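Local coordinates for magnesium and cobalt efflux protein CorC (Neisseria meningitidis serogroup B, PDB 3OI8) that probably takes part in the transport of magnesium and cobalt ions and binds adenosine through the CBS-domain region held in this fragment, at residues V52-D57 / P75-D80. Residues are numbered along the deposited sequence; the frame is centred on the assembly and turned at random.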
loop_
_atom_site.group_PDB
_atom_site.type_symbol
_atom_site.label_atom_id
_atom_site.label_comp_id
_atom_site.label_asym_id
_atom_site.label_seq_id
_atom_site.Cartn_x
_atom_site.Cartn_y
_atom_site.Cartn_z
ATOM N N VAL A 52 -15.612 -12.504 1.006
ATOM C CA VAL A 52 -14.904 -13.543 1.762
ATOM C C VAL A 52 -14.816 -14.874 1.002
ATOM O O VAL A 52 -15.536 -15.095 0.023
ATOM C CB VAL A 52 -15.591 -13.804 3.119
ATOM C CG1 VAL A 52 -15.637 -12.522 3.958
ATOM C CG2 VAL A 52 -17.009 -14.354 2.902
ATOM N N LEU A 53 -13.950 -15.771 1.471
ATOM C CA LEU A 53 -13.860 -17.120 0.901
ATOM C C LEU A 53 -14.288 -18.145 1.941
ATOM O O LEU A 53 -13.979 -17.982 3.125
ATOM C CB LEU A 53 -12.416 -17.415 0.483
ATOM C CG LEU A 53 -11.812 -16.421 -0.523
ATOM C CD1 LEU A 53 -10.336 -16.721 -0.725
ATOM C CD2 LEU A 53 -12.565 -16.480 -1.843
ATOM N N LYS A 54 -14.981 -19.200 1.506
ATOM C CA LYS A 54 -15.417 -20.259 2.413
ATOM C C LYS A 54 -14.285 -21.252 2.623
ATOM O O LYS A 54 -13.579 -21.614 1.689
ATOM C CB LYS A 54 -16.634 -21.027 1.876
ATOM C CG LYS A 54 -17.772 -20.195 1.309
ATOM C CD LYS A 54 -18.177 -19.051 2.208
ATOM C CE LYS A 54 -19.255 -18.208 1.519
ATOM N NZ LYS A 54 -19.328 -16.793 1.999
ATOM N N GLU A 55 -14.125 -21.669 3.867
ATOM C CA GLU A 55 -13.119 -22.630 4.304
ATOM C C GLU A 55 -12.901 -23.775 3.309
ATOM O O GLU A 55 -11.767 -24.087 2.939
ATOM C CB GLU A 55 -13.595 -23.208 5.656
ATOM C CG GLU A 55 -12.552 -23.934 6.486
ATOM C CD GLU A 55 -13.080 -24.345 7.868
ATOM O OE1 GLU A 55 -14.311 -24.264 8.109
ATOM O OE2 GLU A 55 -12.256 -24.749 8.723
ATOM N N ASN A 56 -13.993 -24.408 2.882
ATOM C CA ASN A 56 -13.896 -25.681 2.161
ATOM C C ASN A 56 -14.125 -25.575 0.651
ATOM O O ASN A 56 -14.325 -26.580 -0.031
ATOM C CB ASN A 56 -14.856 -26.718 2.770
ATOM C CG ASN A 56 -14.426 -27.179 4.158
ATOM O OD1 ASN A 56 -13.234 -27.217 4.480
ATOM N ND2 ASN A 56 -15.403 -27.548 4.985
ATOM N N ASP A 57 -14.094 -24.356 0.126
ATOM C CA ASP A 57 -14.351 -24.160 -1.285
ATOM C C ASP A 57 -13.212 -24.751 -2.147
ATOM O O ASP A 57 -12.098 -24.939 -1.663
ATOM C CB ASP A 57 -14.546 -22.671 -1.573
ATOM C CG ASP A 57 -15.681 -22.422 -2.548
ATOM O OD1 ASP A 57 -16.085 -23.371 -3.263
ATOM O OD2 ASP A 57 -16.179 -21.284 -2.602
ATOM N N PRO A 75 -10.622 -12.335 3.694
ATOM C CA PRO A 75 -10.906 -13.100 4.918
ATOM C C PRO A 75 -11.412 -14.478 4.523
ATOM O O PRO A 75 -12.161 -14.594 3.560
ATOM C CB PRO A 75 -12.081 -12.338 5.555
ATOM C CG PRO A 75 -12.044 -10.963 4.930
ATOM C CD PRO A 75 -11.499 -11.155 3.545
ATOM N N VAL A 76 -11.030 -15.506 5.259
ATOM C CA VAL A 76 -11.558 -16.842 5.008
ATOM C C VAL A 76 -12.444 -17.200 6.199
ATOM O O VAL A 76 -12.019 -17.035 7.341
ATOM C CB VAL A 76 -10.435 -17.872 4.847
ATOM C CG1 VAL A 76 -11.013 -19.302 4.790
ATOM C CG2 VAL A 76 -9.619 -17.580 3.563
ATOM N N ILE A 77 -13.659 -17.679 5.931
ATOM C CA ILE A 77 -14.637 -17.886 6.995
ATOM C C ILE A 77 -15.024 -19.352 7.175
ATOM O O ILE A 77 -14.884 -20.184 6.261
ATOM C CB ILE A 77 -15.930 -17.089 6.766
ATOM C CG1 ILE A 77 -16.605 -17.529 5.459
ATOM C CG2 ILE A 77 -15.652 -15.601 6.797
ATOM C CD1 ILE A 77 -18.064 -17.160 5.342
ATOM N N GLY A 78 -15.512 -19.648 8.369
ATOM C CA GLY A 78 -16.052 -20.956 8.675
ATOM C C GLY A 78 -17.548 -20.903 8.444
ATOM O O GLY A 78 -17.995 -20.802 7.304
ATOM N N GLU A 79 -18.323 -20.936 9.525
ATOM C CA GLU A 79 -19.778 -21.044 9.403
ATOM C C GLU A 79 -20.425 -19.796 8.810
ATOM O O GLU A 79 -21.417 -19.883 8.082
ATOM C CB GLU A 79 -20.420 -21.346 10.759
ATOM C CG GLU A 79 -21.934 -21.344 10.688
ATOM C CD GLU A 79 -22.596 -21.448 12.046
ATOM O OE1 GLU A 79 -23.725 -21.992 12.115
ATOM O OE2 GLU A 79 -21.989 -20.985 13.037
ATOM N N ASP A 80 -19.871 -18.638 9.151
ATOM C CA ASP A 80 -20.372 -17.356 8.675
ATOM C C ASP A 80 -19.318 -16.288 8.969
ATOM O O ASP A 80 -18.205 -16.594 9.426
ATOM C CB ASP A 80 -21.723 -16.996 9.323
ATOM C CG ASP A 80 -21.650 -16.921 10.835
ATOM O OD1 ASP A 80 -20.548 -16.679 11.375
ATOM O OD2 ASP A 80 -22.701 -17.098 11.492
HETATM O O HOH W 1 -17.352 -21.634 4.916
#
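V52 meets P75 and I77 with its two methyls. V52 CG1 rests against the CB-CG side of the P75 ring, 3.9 Å from P75 CB, the two side chains meeting at about a right angle. With CG1 anti to the carbonyl carbon (chi1 -59°), CG2 falls between the backbone N and the carbonyl carbon and reaches I77 CD1. A compact, branched residue suits this place, since one side chain fills two directions. L53 then engages P75 and I77 through its backbone: L53 N donates to P75 O at 3.0 Å, and I77 N donates to L53 O at 2.8 Å, giving the alternating pattern of parallel strands. Its side chain shares a sheet face with V76, where L53 CB lies 4.2 Å from V76 CG2, and leans on I62 and Y65 of helix 59-69, the crossover helix of this beta-alpha-beta unit. On the face shared with I77, K54 runs alongside that isoleucine. Its chain bends at chi2 (-48°), and its whole end, NZ included (3.6 Å from I77 CD1), lies along the buried isoleucine, a place suited to lysine's long aliphatic chain because the residue as a whole stays exposed. E55 N closes the ladder with a more bent bond to I77 O, 2.9 Å long and 146° at the hydrogen, as the chain enters the type I turn from K54 to D57. A water 2.6 Å from G78 O, placed to donate to it, takes a weak bond from E55 N. E55, extended beyond CG, brings OE1 to 3.8 Å from G78 CA, where glycine has no side chain to obstruct it; OE2 has a weak, long ion pair with K106. Backbone bonds thus fix the register within the CBS domain; L53 and V76 make one face apolar, while on the other I77 is flanked by the exposed K54. Because P75 also touches the bound adenosine, the same pairing joins a residue of the nucleoside pocket to strand 53-54.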